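Local coordinates for telomerase reverse transcriptase (Takifugu rubripes, PDB 4LMO), which extends chromosome ends by copying a template within the telomerase RNA, and is represented here by its RNA-binding domain, at residues V99-A104 with Q238-K243; I173-C178 with Y196-L201. All coordinates share one frame; numbering follows the deposited sequence.

Overall arrangement
This RNA-binding domain, built mainly of helices, illustrates how loops can be set against helices at separate points of one fold. Contact 1 lays loop 99-104 on helix 238-251, the last helix of the chain, and contact 2 lays 173-178 on helix 191-220. Along the chain, both segments of contact 2 fall between the two of contact 1. The contacts lie on opposite sides of the chain's centre, with their own centres 43 Å apart and nearest atoms about 28 Å apart, and do not touch. The antiparallel hairpin 221-224/234-237 connects the two helices. Contact 2 overlaps a region that probably meets the RNA template; contact 1 is packing at the other end.

Contact 1 (V99-A104 with Q238-K243); sequences VGIKDA and QEVWAK
The ammonium nitrogen of K243 approaches the backbone carbonyl of I101, with K243 NZ 3.6 Å from I101 O. That is too long for a hydrogen bond, and no hydrogen bond joins the two segments, so the attraction is at most a loose electrostatic one. The lysine gets there by leaving the helix with CG anti to the backbone N and then bending at chi2 (104°) and chi3. This brings K243 CD to 3.8 Å from I101 O, and lets K243 NZ lie 3.9 Å from A104 CB. With only a methyl at this position, as in an alanine, I101 O is likely to lose its neighbouring positive charge, and a gap is likely to open beside A104 CB. Segment 99-104 lies within the part of the chain closed by the C96-C117 disulfide, in the loop before helix 109-112, and it packs on the first turns of helix 238-251, directly after the second strand of the 221-224/234-237 hairpin. I101 carries the apolar half of the contact and divides its branches between two neighbouring helix residues: I101 CG2 meets V240 CG2 at 4.2 Å, while I101 CD1 comes to 4.1 Å from E239 CB. With chi1 at 73°, CG1 lies between the backbone N and the carbonyl carbon, from where CD1 extends to the glutamate. E239 meets the loop through its CB; its chain, bent at chi2, leads the carboxylate away, and OE2 forms a long, weak ion pair with R237. F112 touches A104, V240 and K243 alike.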
loop_
_atom_site.group_PDB
_atom_site.type_symbol
_atom_site.label_atom_id
_atom_site.label_comp_id
_atom_site.label_asym_id
_atom_site.label_seq_id
_atom_site.Cartn_x
_atom_site.Cartn_y
_atom_site.Cartn_z
ATOM N N VAL A 99 -5.149 19.878 11.096
ATOM C CA VAL A 99 -5.547 21.215 11.532
ATOM C C VAL A 99 -5.489 21.285 13.056
ATOM O O VAL A 99 -6.399 20.816 13.744
ATOM C CB VAL A 99 -6.961 21.605 11.033
ATOM C CG1 VAL A 99 -7.260 23.063 11.350
ATOM C CG2 VAL A 99 -7.104 21.352 9.539
ATOM N N GLY A 100 -4.402 21.858 13.565
ATOM C CA GLY A 100 -4.204 22.064 15.000
ATOM C C GLY A 100 -4.317 20.820 15.864
ATOM O O GLY A 100 -5.060 20.814 16.849
ATOM N N ILE A 101 -3.588 19.765 15.500
ATOM C CA ILE A 101 -3.583 18.535 16.301
ATOM C C ILE A 101 -2.462 18.531 17.346
ATOM O O ILE A 101 -2.670 18.091 18.478
ATOM C CB ILE A 101 -3.575 17.235 15.442
ATOM C CG1 ILE A 101 -2.218 16.987 14.765
ATOM C CG2 ILE A 101 -4.719 17.229 14.438
ATOM C CD1 ILE A 101 -1.358 15.947 15.458
ATOM N N LYS A 102 -1.287 19.026 16.961
ATOM C CA LYS A 102 -0.144 19.102 17.869
ATOM C C LYS A 102 -0.172 20.405 18.671
ATOM O O LYS A 102 0.518 20.537 19.684
ATOM C CB LYS A 102 1.173 18.970 17.097
ATOM C CG LYS A 102 2.318 18.388 17.918
ATOM C CD LYS A 102 3.666 18.563 17.232
ATOM C CE LYS A 102 3.897 17.530 16.140
ATOM N NZ LYS A 102 5.218 17.718 15.479
ATOM N N ASP A 103 -0.979 21.357 18.206
ATOM C CA ASP A 103 -1.170 22.635 18.889
ATOM C C ASP A 103 -2.519 22.696 19.607
ATOM O O ASP A 103 -2.895 23.746 20.136
ATOM C CB ASP A 103 -1.058 23.797 17.895
ATOM C CG ASP A 103 0.344 23.960 17.329
ATOM O OD1 ASP A 103 1.325 23.898 18.104
ATOM O OD2 ASP A 103 0.463 24.166 16.102
ATOM N N ALA A 104 -3.229 21.565 19.623
ATOM C CA ALA A 104 -4.583 21.457 20.184
ATOM C C ALA A 104 -4.840 22.375 21.379
ATOM O O ALA A 104 -5.838 23.099 21.407
ATOM C CB ALA A 104 -4.892 20.009 20.547
ATOM N N GLN A 238 -4.938 9.104 10.993
ATOM C CA GLN A 238 -4.835 8.368 12.257
ATOM C C GLN A 238 -4.462 9.266 13.445
ATOM O O GLN A 238 -4.820 8.967 14.584
ATOM C CB GLN A 238 -3.898 7.152 12.136
ATOM C CG GLN A 238 -2.580 7.244 12.895
ATOM C CD GLN A 238 -1.430 7.726 12.040
ATOM O OE1 GLN A 238 -1.427 7.542 10.821
ATOM N NE2 GLN A 238 -0.437 8.338 12.675
ATOM N N GLU A 239 -3.763 10.367 13.164
ATOM C CA GLU A 239 -3.410 11.361 14.181
ATOM C C GLU A 239 -4.654 12.040 14.750
ATOM O O GLU A 239 -4.759 12.233 15.964
ATOM C CB GLU A 239 -2.459 12.423 13.616
ATOM C CG GLU A 239 -1.101 11.903 13.163
ATOM C CD GLU A 239 -1.069 11.506 11.698
ATOM O OE1 GLU A 239 -2.139 11.184 11.127
ATOM O OE2 GLU A 239 0.035 11.514 11.112
ATOM N N VAL A 240 -5.587 12.397 13.868
ATOM C CA VAL A 240 -6.847 13.019 14.280
ATOM C C VAL A 240 -7.720 11.995 15.006
ATOM O O VAL A 240 -8.430 12.338 15.956
ATOM C CB VAL A 240 -7.631 13.621 13.091
ATOM C CG1 VAL A 240 -8.662 14.624 13.590
ATOM C CG2 VAL A 240 -6.695 14.294 12.103
ATOM N N TRP A 241 -7.654 10.742 14.560
ATOM C CA TRP A 241 -8.390 9.659 15.209
ATOM C C TRP A 241 -7.868 9.385 16.594
ATOM O O TRP A 241 -8.647 9.188 17.525
ATOM C CB TRP A 241 -8.379 8.390 14.366
ATOM C CG TRP A 241 -9.276 7.324 14.945
ATOM C CD1 TRP A 241 -8.898 6.169 15.624
ATOM C CD2 TRP A 241 -10.744 7.305 14.948
ATOM N NE1 TRP A 241 -9.999 5.451 16.018
ATOM C CE2 TRP A 241 -11.138 6.079 15.649
ATOM C CE3 TRP A 241 -11.736 8.148 14.452
ATOM C CZ2 TRP A 241 -12.468 5.730 15.830
ATOM C CZ3 TRP A 241 -13.075 7.786 14.646
ATOM C CH2 TRP A 241 -13.430 6.605 15.316
ATOM N N ALA A 242 -6.544 9.381 16.740
ATOM C CA ALA A 242 -5.904 9.231 18.047
ATOM C C ALA A 242 -6.288 10.362 19.011
ATOM O O ALA A 242 -6.422 10.134 20.213
ATOM C CB ALA A 242 -4.393 9.142 17.895
ATOM N N LYS A 243 -6.469 11.569 18.474
ATOM C CA LYS A 243 -6.940 12.720 19.252
ATOM C C LYS A 243 -8.404 12.558 19.682
ATOM O O LYS A 243 -8.754 12.864 20.823
ATOM C CB LYS A 243 -6.760 14.019 18.457
ATOM C CG LYS A 243 -6.993 15.301 19.253
ATOM C CD LYS A 243 -5.698 16.017 19.622
ATOM C CE LYS A 243 -5.051 15.460 20.884
ATOM N NZ LYS A 243 -3.966 16.352 21.388
#

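Contact 2 (I173-C178 with Y196-L201); sequences IKVNNC and YRTQIL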
loop_
_atom_site.group_PDB
_atom_site.type_symbol
_atom_site.label_atom_id
_atom_site.label_comp_id
_atom_site.label_asym_id
_atom_site.label_seq_id
_atom_site.Cartn_x
_atom_site.Cartn_y
_atom_site.Cartn_z
ATOM N N ILE A 173 -5.486 -3.619 -19.777
ATOM C CA ILE A 173 -4.054 -3.456 -19.533
ATOM C C ILE A 173 -3.305 -4.196 -20.637
ATOM O O ILE A 173 -3.640 -5.337 -20.968
ATOM C CB ILE A 173 -3.634 -3.987 -18.137
ATOM C CG1 ILE A 173 -4.219 -3.112 -17.013
ATOM C CG2 ILE A 173 -2.117 -4.104 -18.017
ATOM C CD1 ILE A 173 -3.570 -1.751 -16.832
ATOM N N LYS A 174 -2.320 -3.529 -21.231
ATOM C CA LYS A 174 -1.491 -4.141 -22.258
ATOM C C LYS A 174 -0.318 -4.858 -21.598
ATOM O O LYS A 174 0.675 -4.230 -21.222
ATOM C CB LYS A 174 -0.999 -3.094 -23.260
ATOM C CG LYS A 174 -2.093 -2.431 -24.086
ATOM C CD LYS A 174 -1.547 -1.230 -24.844
ATOM C CE LYS A 174 -2.646 -0.454 -25.553
ATOM N NZ LYS A 174 -3.034 -1.067 -26.854
ATOM N N VAL A 175 -0.452 -6.175 -21.458
ATOM C CA VAL A 175 0.544 -7.017 -20.788
ATOM C C VAL A 175 1.935 -6.882 -21.416
ATOM O O VAL A 175 2.941 -6.766 -20.705
ATOM C CB VAL A 175 0.101 -8.503 -20.767
ATOM C CG1 VAL A 175 1.168 -9.397 -20.147
ATOM C CG2 VAL A 175 -1.212 -8.657 -20.011
ATOM N N ASN A 176 1.978 -6.868 -22.746
ATOM C CA ASN A 176 3.242 -6.870 -23.482
ATOM C C ASN A 176 4.023 -5.552 -23.449
ATOM O O ASN A 176 5.184 -5.513 -23.863
ATOM C CB ASN A 176 3.034 -7.372 -24.915
ATOM C CG ASN A 176 2.719 -8.861 -24.972
ATOM O OD1 ASN A 176 3.070 -9.626 -24.067
ATOM N ND2 ASN A 176 2.060 -9.283 -26.046
ATOM N N ASN A 177 3.394 -4.485 -22.952
ATOM C CA ASN A 177 4.086 -3.224 -22.693
ATOM C C ASN A 177 5.157 -3.374 -21.613
ATOM O O ASN A 177 6.141 -2.636 -21.593
ATOM C CB ASN A 177 3.096 -2.130 -22.275
ATOM C CG ASN A 177 2.257 -1.616 -23.435
ATOM O OD1 ASN A 177 2.436 -2.018 -24.584
ATOM N ND2 ASN A 177 1.329 -0.719 -23.130
ATOM N N CYS A 178 4.953 -4.339 -20.721
ATOM C CA CYS A 178 5.863 -4.586 -19.613
ATOM C C CYS A 178 6.993 -5.518 -20.037
ATOM O O CYS A 178 6.816 -6.742 -20.091
ATOM C CB CYS A 178 5.102 -5.179 -18.424
ATOM S SG CYS A 178 3.575 -4.312 -18.005
ATOM N N TYR A 196 1.466 -16.837 -18.924
ATOM C CA TYR A 196 2.399 -16.751 -17.805
ATOM C C TYR A 196 2.806 -15.305 -17.514
ATOM O O TYR A 196 2.990 -14.928 -16.354
ATOM C CB TYR A 196 3.630 -17.621 -18.068
ATOM C CG TYR A 196 4.530 -17.815 -16.868
ATOM C CD1 TYR A 196 4.024 -18.303 -15.660
ATOM C CD2 TYR A 196 5.894 -17.531 -16.945
ATOM C CE1 TYR A 196 4.849 -18.486 -14.560
ATOM C CE2 TYR A 196 6.726 -17.714 -15.852
ATOM C CZ TYR A 196 6.201 -18.188 -14.664
ATOM O OH TYR A 196 7.028 -18.369 -13.581
ATOM N N ARG A 197 2.942 -14.507 -18.572
ATOM C CA ARG A 197 3.186 -13.069 -18.443
ATOM C C ARG A 197 2.006 -12.366 -17.763
ATOM O O ARG A 197 2.205 -11.515 -16.892
ATOM C CB ARG A 197 3.514 -12.450 -19.812
ATOM C CG ARG A 197 5.006 -12.218 -20.022
ATOM C CD ARG A 197 5.537 -12.746 -21.351
ATOM N NE ARG A 197 5.376 -11.816 -22.468
ATOM C CZ ARG A 197 6.150 -11.791 -23.554
ATOM N NH1 ARG A 197 7.168 -12.633 -23.682
ATOM N NH2 ARG A 197 5.912 -10.906 -24.513
ATOM N N THR A 198 0.789 -12.757 -18.143
ATOM C CA THR A 198 -0.445 -12.241 -17.542
ATOM C C THR A 198 -0.546 -12.629 -16.058
ATOM O O THR A 198 -0.953 -11.817 -15.221
ATOM C CB THR A 198 -1.694 -12.746 -18.306
ATOM O OG1 THR A 198 -1.515 -12.549 -19.714
ATOM C CG2 THR A 198 -2.949 -12.007 -17.864
ATOM N N GLN A 199 -0.169 -13.870 -15.754
ATOM C CA GLN A 199 -0.159 -14.402 -14.390
ATOM C C GLN A 199 0.752 -13.589 -13.460
ATOM O O GLN A 199 0.344 -13.217 -12.355
ATOM C CB GLN A 199 0.266 -15.876 -14.418
ATOM C CG GLN A 199 0.294 -16.581 -13.068
ATOM C CD GLN A 199 0.742 -18.028 -13.184
ATOM O OE1 GLN A 199 0.104 -18.836 -13.863
ATOM N NE2 GLN A 199 1.843 -18.365 -12.517
ATOM N N ILE A 200 1.976 -13.314 -13.915
ATOM C CA ILE A 200 2.942 -12.546 -13.125
ATOM C C ILE A 200 2.451 -11.114 -12.906
ATOM O O ILE A 200 2.462 -10.618 -11.776
ATOM C CB ILE A 200 4.353 -12.533 -13.765
ATOM C CG1 ILE A 200 4.903 -13.954 -13.906
ATOM C CG2 ILE A 200 5.318 -11.705 -12.928
ATOM C CD1 ILE A 200 6.046 -14.077 -14.891
ATOM N N LEU A 201 2.010 -10.463 -13.982
ATOM C CA LEU A 201 1.509 -9.093 -13.904
ATOM C C LEU A 201 0.265 -8.990 -13.022
ATOM O O LEU A 201 0.076 -7.992 -12.323
ATOM C CB LEU A 201 1.219 -8.532 -15.302
ATOM C CG LEU A 201 0.778 -7.063 -15.391
ATOM C CD1 LEU A 201 1.904 -6.106 -15.022
ATOM C CD2 LEU A 201 0.248 -6.749 -16.778
#
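R197 can be followed outward from helix 191-220 toward the short 3-10 turn at 175-177. Its CB rests 3.9 Å from V175 CG1, an apolar start to a chain that bends at chi2 and chi3 as it passes L181, K182 and V189. R197 NE then comes to 3.6 Å from N176 OD1, and R197 NH2 donates to N176 OD1 over 3.1 Å, with an N-H...O angle of 156°. The oxygen sits at the guanidinium edge, in its plane, yet the donor stands above the amide's carbonyl plane; the two flat groups are 78° apart. NH1 turns instead to E193 in a weak, long ion pair. One helical turn on, L201 splits its methyls: L201 CD2 packs 3.8 Å from I173 CG2 and also on V175 CG2, while L201 CD1 meets C178 SG at 3.9 Å. V175 CG2 additionally lies 3.9 Å from T198 OG1, whose hydrogen bond goes to L194 O. Here an apolar patch and one arginine-asparagine hydrogen bond join a 3-10 turn to a long helix of the telomerase RNA-binding domain; 173-178 belongs to the region that probably interacts with the RNA template, and the helix residues in contact follow directly after its end.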